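Long-range contacts in twin-arginine translocation pathway signal protein (Burkholderia phytofirmans, PDB 2RJO), which probably binds a sugar in the periplasm as a substrate-binding protein, and holds beta-D-galactopyranose in its pocket: residues W95-D100 and P108-H113; A112-D117 and R282-T287. One frame throughout, in Å; residues are numbered along the deposited sequence.

Contact 1: residues W95-D100 and P108-H113. With GAL (beta-D-galactopyranose), chain B.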
loop_
_atom_site.group_PDB
_atom_site.type_symbol
_atom_site.label_atom_id
_atom_site.label_comp_id
_atom_site.label_asym_id
_atom_site.label_seq_id
_atom_site.Cartn_x
_atom_site.Cartn_y
_atom_site.Cartn_z
ATOM N N TRP A 95 4.749 -2.227 -4.161
ATOM C CA TRP A 95 3.749 -1.460 -4.903
ATOM C C TRP A 95 4.093 -0.865 -6.270
ATOM O O TRP A 95 3.541 -1.283 -7.282
ATOM C CB TRP A 95 3.209 -0.312 -4.031
ATOM C CG TRP A 95 2.332 -0.718 -2.854
ATOM C CD1 TRP A 95 2.501 -0.357 -1.550
ATOM C CD2 TRP A 95 1.160 -1.550 -2.886
ATOM N NE1 TRP A 95 1.515 -0.914 -0.766
ATOM C CE2 TRP A 95 0.679 -1.648 -1.560
ATOM C CE3 TRP A 95 0.474 -2.219 -3.903
ATOM C CZ2 TRP A 95 -0.457 -2.393 -1.231
ATOM C CZ3 TRP A 95 -0.663 -2.966 -3.569
ATOM C CH2 TRP A 95 -1.109 -3.042 -2.248
ATOM N N ASN A 96 4.988 0.121 -6.298
ATOM C CA ASN A 96 5.312 0.824 -7.542
ATOM C C ASN A 96 6.588 0.454 -8.299
ATOM O O ASN A 96 7.675 0.398 -7.731
ATOM C CB ASN A 96 5.335 2.341 -7.284
ATOM C CG ASN A 96 4.064 2.857 -6.632
ATOM O OD1 ASN A 96 2.971 2.712 -7.168
ATOM N ND2 ASN A 96 4.210 3.471 -5.464
ATOM N N LYS A 97 6.434 0.228 -9.599
ATOM C CA LYS A 97 7.546 -0.092 -10.478
ATOM C C LYS A 97 7.037 -0.178 -11.911
ATOM O O LYS A 97 5.846 -0.411 -12.143
ATOM C CB LYS A 97 8.185 -1.435 -10.107
ATOM C CG LYS A 97 7.432 -2.651 -10.639
ATOM C CD LYS A 97 8.251 -3.925 -10.478
ATOM C CE LYS A 97 7.567 -5.120 -11.134
ATOM N NZ LYS A 97 7.480 -5.028 -12.623
ATOM N N PRO A 98 7.935 0.016 -12.893
ATOM C CA PRO A 98 7.528 -0.060 -14.298
ATOM C C PRO A 98 7.197 -1.513 -14.619
ATOM O O PRO A 98 7.717 -2.423 -13.980
ATOM C CB PRO A 98 8.773 0.412 -15.050
ATOM C CG PRO A 98 9.505 1.266 -14.036
ATOM C CD PRO A 98 9.332 0.473 -12.773
ATOM N N LYS A 99 6.344 -1.741 -15.605
ATOM C CA LYS A 99 5.999 -3.103 -15.960
ATOM C C LYS A 99 7.239 -3.894 -16.383
ATOM O O LYS A 99 7.401 -5.055 -16.000
ATOM C CB LYS A 99 4.975 -3.102 -17.096
ATOM C CG LYS A 99 4.474 -4.486 -17.492
ATOM C CD LYS A 99 3.754 -4.433 -18.837
ATOM C CE LYS A 99 3.278 -5.813 -19.269
ATOM N NZ LYS A 99 4.409 -6.796 -19.289
ATOM N N ASP A 100 8.124 -3.262 -17.155
ATOM C CA ASP A 100 9.335 -3.929 -17.654
ATOM C C ASP A 100 10.422 -4.217 -16.630
ATOM O O ASP A 100 11.291 -5.051 -16.875
ATOM C CB ASP A 100 9.975 -3.128 -18.789
ATOM C CG ASP A 100 9.017 -2.845 -19.919
ATOM O OD1 ASP A 100 7.992 -3.558 -20.046
ATOM O OD2 ASP A 100 9.299 -1.898 -20.692
ATOM N N PRO A 108 21.833 -10.612 -8.196
ATOM C CA PRO A 108 20.913 -11.000 -7.119
ATOM C C PRO A 108 20.485 -9.776 -6.287
ATOM O O PRO A 108 19.707 -9.897 -5.331
ATOM C CB PRO A 108 21.774 -11.944 -6.302
ATOM C CG PRO A 108 23.079 -11.142 -6.247
ATOM C CD PRO A 108 23.220 -10.586 -7.688
ATOM N N ASN A 109 20.999 -8.605 -6.665
ATOM C CA ASN A 109 20.733 -7.357 -5.954
ATOM C C ASN A 109 19.259 -6.953 -5.831
ATOM O O ASN A 109 18.832 -6.485 -4.784
ATOM C CB ASN A 109 21.542 -6.227 -6.597
ATOM C CG ASN A 109 23.036 -6.537 -6.648
ATOM O OD1 ASN A 109 23.778 -6.256 -5.705
ATOM N ND2 ASN A 109 23.473 -7.143 -7.742
ATOM N N TYR A 110 18.486 -7.129 -6.892
ATOM C CA TYR A 110 17.067 -6.802 -6.856
ATOM C C TYR A 110 16.378 -8.075 -6.378
ATOM O O TYR A 110 15.964 -8.899 -7.184
ATOM C CB TYR A 110 16.573 -6.440 -8.254
ATOM C CG TYR A 110 15.197 -5.820 -8.304
ATOM C CD1 TYR A 110 14.396 -5.725 -7.165
ATOM C CD2 TYR A 110 14.696 -5.328 -9.503
ATOM C CE1 TYR A 110 13.131 -5.150 -7.226
ATOM C CE2 TYR A 110 13.446 -4.759 -9.577
ATOM C CZ TYR A 110 12.663 -4.669 -8.440
ATOM O OH TYR A 110 11.420 -4.091 -8.536
ATOM N N VAL A 111 16.269 -8.220 -5.062
ATOM C CA VAL A 111 15.678 -9.400 -4.443
ATOM C C VAL A 111 14.236 -9.707 -4.815
ATOM O O VAL A 111 13.917 -10.830 -5.215
ATOM C CB VAL A 111 15.771 -9.309 -2.919
ATOM C CG1 VAL A 111 15.188 -10.565 -2.291
ATOM C CG2 VAL A 111 17.217 -9.110 -2.507
ATOM N N ALA A 112 13.349 -8.731 -4.673
ATOM C CA ALA A 112 11.963 -8.995 -5.009
ATOM C C ALA A 112 11.060 -7.773 -5.035
ATOM O O ALA A 112 11.393 -6.717 -4.509
ATOM C CB ALA A 112 11.386 -10.041 -4.042
ATOM N N HIS A 113 9.915 -7.945 -5.684
ATOM C CA HIS A 113 8.891 -6.920 -5.778
ATOM C C HIS A 113 7.662 -7.551 -5.132
ATOM O O HIS A 113 7.300 -8.689 -5.448
ATOM C CB HIS A 113 8.583 -6.580 -7.237
ATOM C CG HIS A 113 7.469 -5.594 -7.399
ATOM N ND1 HIS A 113 7.538 -4.307 -6.911
ATOM C CD2 HIS A 113 6.241 -5.717 -7.955
ATOM C CE1 HIS A 113 6.403 -3.681 -7.157
ATOM N NE2 HIS A 113 5.597 -4.515 -7.789
HETATM C C1 GAL B . 0.001 4.668 0.129
HETATM C C2 GAL B . -1.326 3.875 0.156
HETATM C C3 GAL B . -1.022 2.392 -0.153
HETATM C C4 GAL B . -0.363 2.304 -1.541
HETATM C C5 GAL B . 0.937 3.155 -1.480
HETATM C C6 GAL B . 1.612 3.099 -2.834
HETATM O O1 GAL B . -0.278 6.055 0.399
HETATM O O2 GAL B . -1.916 3.975 1.451
HETATM O O3 GAL B . -2.231 1.636 -0.164
HETATM O O4 GAL B . -1.252 2.859 -2.510
HETATM O O5 GAL B . 0.625 4.556 -1.182
HETATM O O6 GAL B . 2.795 3.872 -2.757
#
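Lys97 lays its aliphatic chain across one face of the His113 imidazole, and this apolar contact is the main link between the loop 95-100 and the strand that begins at Tyr110. The CD methylene sits 3.5 Å from the centroid of the His113 ring and 7° off its normal, a CH-pi contact placed over the middle of the ring, while CE leans toward CD2 at 3.5 Å. A chi1 of 81° sets CG between the backbone N and the carbonyl carbon and carries the extended chain over the imidazole; a single bend, at chi4, turns NZ off the ring. The Tyr110 OH, in a weak hydrogen bond with Thr93 OG1, touches Lys97 CD at 3.7 Å. At the other end of the imidazole, CE1 meets the backbone of Trp95, 3.7 Å from its N.

The polar end of Lys97 is held apart from the ring. Its NZ donates to Pro98 O at 2.9 Å, and Leu101 O and Tyr323 OH also bond to it, so the buried ammonium is gripped by oxygens beyond the imidazole.

Sugar contacts fall to the first two loop residues. The Trp95 indole turns one face to the galactose, with C4 3.8 Å above its plane toward the rim, an apolar platform of the kind common in sugar-binding proteins; NE1 bonds to Tyr19 OH, which would fix the ring's rotation. Asn96 ND2 reaches GAL O6 at 3.1 Å in a weak, bent bond and also donates to Pro71 O. Asp70, Arg154 and Asp231 are among the other residues hydrogen-bonded to the galactose.

The chemistry implies a division of labour: a CH-pi contact of a lysine methylene on an imidazole ties the loop to its following strand, while the residues before Lys97 face the sugar.

Contact 2: residues A112-D117 and R282-T287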
loop_
_atom_site.group_PDB
_atom_site.type_symbol
_atom_site.label_atom_id
_atom_site.label_comp_id
_atom_site.label_asym_id
_atom_site.label_seq_id
_atom_site.Cartn_x
_atom_site.Cartn_y
_atom_site.Cartn_z
ATOM N N ALA A 112 13.349 -8.731 -4.673
ATOM C CA ALA A 112 11.963 -8.995 -5.009
ATOM C C ALA A 112 11.060 -7.773 -5.035
ATOM O O ALA A 112 11.393 -6.717 -4.509
ATOM C CB ALA A 112 11.386 -10.041 -4.042
ATOM N N HIS A 113 9.915 -7.945 -5.684
ATOM C CA HIS A 113 8.891 -6.920 -5.778
ATOM C C HIS A 113 7.662 -7.551 -5.132
ATOM O O HIS A 113 7.300 -8.689 -5.448
ATOM C CB HIS A 113 8.583 -6.580 -7.237
ATOM C CG HIS A 113 7.469 -5.594 -7.399
ATOM N ND1 HIS A 113 7.538 -4.307 -6.911
ATOM C CD2 HIS A 113 6.241 -5.717 -7.955
ATOM C CE1 HIS A 113 6.403 -3.681 -7.157
ATOM N NE2 HIS A 113 5.597 -4.515 -7.789
ATOM N N LEU A 114 7.041 -6.833 -4.206
ATOM C CA LEU A 114 5.857 -7.347 -3.534
ATOM C C LEU A 114 4.669 -6.462 -3.864
ATOM O O LEU A 114 4.801 -5.248 -3.983
ATOM C CB LEU A 114 6.059 -7.362 -2.019
ATOM C CG LEU A 114 7.257 -8.141 -1.479
ATOM C CD1 LEU A 114 7.206 -8.079 0.033
ATOM C CD2 LEU A 114 7.235 -9.585 -1.969
ATOM N N SER A 115 3.499 -7.067 -4.013
ATOM C CA SER A 115 2.321 -6.293 -4.329
ATOM C C SER A 115 1.071 -7.113 -4.081
ATOM O O SER A 115 1.142 -8.256 -3.640
ATOM C CB SER A 115 2.370 -5.847 -5.791
ATOM O OG SER A 115 1.330 -4.930 -6.083
ATOM N N TYR A 116 -0.075 -6.506 -4.345
ATOM C CA TYR A 116 -1.349 -7.177 -4.180
ATOM C C TYR A 116 -2.146 -6.860 -5.424
ATOM O O TYR A 116 -1.860 -5.876 -6.116
ATOM C CB TYR A 116 -2.083 -6.650 -2.954
ATOM C CG TYR A 116 -1.409 -6.954 -1.649
ATOM C CD1 TYR A 116 -1.926 -7.908 -0.793
ATOM C CD2 TYR A 116 -0.273 -6.257 -1.250
ATOM C CE1 TYR A 116 -1.335 -8.163 0.442
ATOM C CE2 TYR A 116 0.329 -6.498 -0.019
ATOM C CZ TYR A 116 -0.209 -7.452 0.824
ATOM O OH TYR A 116 0.360 -7.692 2.055
ATOM N N ASP A 117 -3.138 -7.697 -5.701
ATOM C CA ASP A 117 -4.008 -7.545 -6.859
ATOM C C ASP A 117 -5.002 -6.402 -6.635
ATOM O O ASP A 117 -6.115 -6.626 -6.144
ATOM C CB ASP A 117 -4.763 -8.857 -7.084
ATOM C CG ASP A 117 -5.645 -8.823 -8.307
ATOM O OD1 ASP A 117 -5.940 -7.717 -8.817
ATOM O OD2 ASP A 117 -6.056 -9.915 -8.755
ATOM N N ARG A 282 9.645 -14.003 -6.755
ATOM C CA ARG A 282 10.462 -12.863 -7.170
ATOM C C ARG A 282 9.556 -11.641 -7.336
ATOM O O ARG A 282 9.908 -10.539 -6.924
ATOM C CB ARG A 282 11.172 -13.191 -8.483
ATOM C CG ARG A 282 12.548 -13.806 -8.289
ATOM C CD ARG A 282 13.519 -12.718 -7.830
ATOM N NE ARG A 282 14.896 -13.163 -7.911
ATOM C CZ ARG A 282 15.931 -12.382 -8.194
ATOM N NH1 ARG A 282 15.765 -11.093 -8.437
ATOM N NH2 ARG A 282 17.152 -12.898 -8.209
ATOM N N GLU A 283 8.401 -11.855 -7.958
ATOM C CA GLU A 283 7.384 -10.821 -8.158
ATOM C C GLU A 283 6.111 -11.483 -7.660
ATOM O O GLU A 283 5.525 -12.316 -8.352
ATOM C CB GLU A 283 7.234 -10.460 -9.633
ATOM C CG GLU A 283 8.359 -9.614 -10.185
ATOM C CD GLU A 283 8.028 -9.018 -11.542
ATOM O OE1 GLU A 283 6.964 -9.362 -12.099
ATOM O OE2 GLU A 283 8.835 -8.211 -12.054
ATOM N N SER A 284 5.686 -11.113 -6.456
ATOM C CA SER A 284 4.520 -11.736 -5.844
ATOM C C SER A 284 3.310 -10.858 -5.559
ATOM O O SER A 284 3.433 -9.677 -5.239
ATOM C CB SER A 284 4.946 -12.385 -4.520
ATOM O OG SER A 284 6.257 -12.935 -4.594
ATOM N N PHE A 285 2.132 -11.451 -5.699
ATOM C CA PHE A 285 0.889 -10.781 -5.331
ATOM C C PHE A 285 0.711 -11.487 -4.000
ATOM O O PHE A 285 0.816 -12.709 -3.949
ATOM C CB PHE A 285 -0.268 -11.153 -6.262
ATOM C CG PHE A 285 -0.589 -10.102 -7.275
ATOM C CD1 PHE A 285 -1.496 -10.363 -8.296
ATOM C CD2 PHE A 285 0.016 -8.846 -7.218
ATOM C CE1 PHE A 285 -1.801 -9.391 -9.251
ATOM C CE2 PHE A 285 -0.280 -7.868 -8.164
ATOM C CZ PHE A 285 -1.187 -8.141 -9.182
ATOM N N CYS A 286 0.473 -10.750 -2.925
ATOM C CA CYS A 286 0.332 -11.388 -1.624
ATOM C C CYS A 286 -1.124 -11.505 -1.205
ATOM O O CYS A 286 -2.008 -10.882 -1.794
ATOM C CB CYS A 286 1.110 -10.604 -0.569
ATOM S SG CYS A 286 2.814 -10.264 -1.057
ATOM N N THR A 287 -1.372 -12.325 -0.197
ATOM C CA THR A 287 -2.726 -12.515 0.295
ATOM C C THR A 287 -3.065 -11.392 1.251
ATOM O O THR A 287 -2.265 -11.058 2.118
ATOM C CB THR A 287 -2.866 -13.855 1.040
ATOM O OG1 THR A 287 -2.626 -14.931 0.125
ATOM C CG2 THR A 287 -4.265 -14.003 1.627
HETATM O O HOH W 1 -1.009 -9.693 3.823
HETATM O O HOH W 2 -3.295 -10.146 -4.056
#
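The Phe285 ring has the backbone of Tyr116-Asp117 over one face: Asp117 N stands 3.6 Å above its centre, and Asp117 CB adds a CH-pi contact at 4.0 Å from the ring centroid. The planes of the Asp117 carboxylate and the Phe285 ring are 16° apart, and Asp117 OD1 caps Ala120 N at the start of helix 118-132. On one face of the Tyr116 ring rests Cys286 CB, 3.5 Å above the plane and toward the rim, with SG higher above the same ring, in a more distant sulfur-aromatic contact. Chi1 of -51° holds that sulfur anti to its own carbonyl carbon, where it also approaches Leu114 CB. Thr287 O lies at the edge of the tyrosine ring, as does a water that joins Tyr116 OH to Thr287 O.

Strands 112-115 and 283-286 run parallel, as neighbours in the sheet of one lobe of a periplasmic-binding-protein fold; the second strand comes from 165 residues farther along the chain. Four backbone bonds alternate between them: His113 N to Arg282 O, Ser284 N to His113 O at 3.1 Å, Ser115 N to Ser284 O, and Cys286 N to Ser115 O at 2.7 Å. His113, Glu283, Ser115 and Phe285 point to one face of the sheet, Leu114 and Ser284 to the other. Past the last bond a second water bridges the two segments, accepting from Asp117 N and donating to Cys286 O at 2.7 Å.

Overall arrangement
Both contacts are buried and share strand 110-115, which continues from contact 1 into contact 2, their centres about 10 Å apart. They differ in what holds them. Contact 1 joins a loop to the next strand by side-chain packing and borders the galactose pocket, whereas contact 2 is a regular parallel pairing carried by the backbone, with ring packing and bridging waters where the strands run out, near the exposed Thr287. His113 serves both, its imidazole in the first and its peptide in the second. Trp95 N probably bonds to Leu114 O, and Lys97 NZ forms a long, weak ion pair with Glu283 OE2, so the sugar-facing loop is also tied directly to the paired strands.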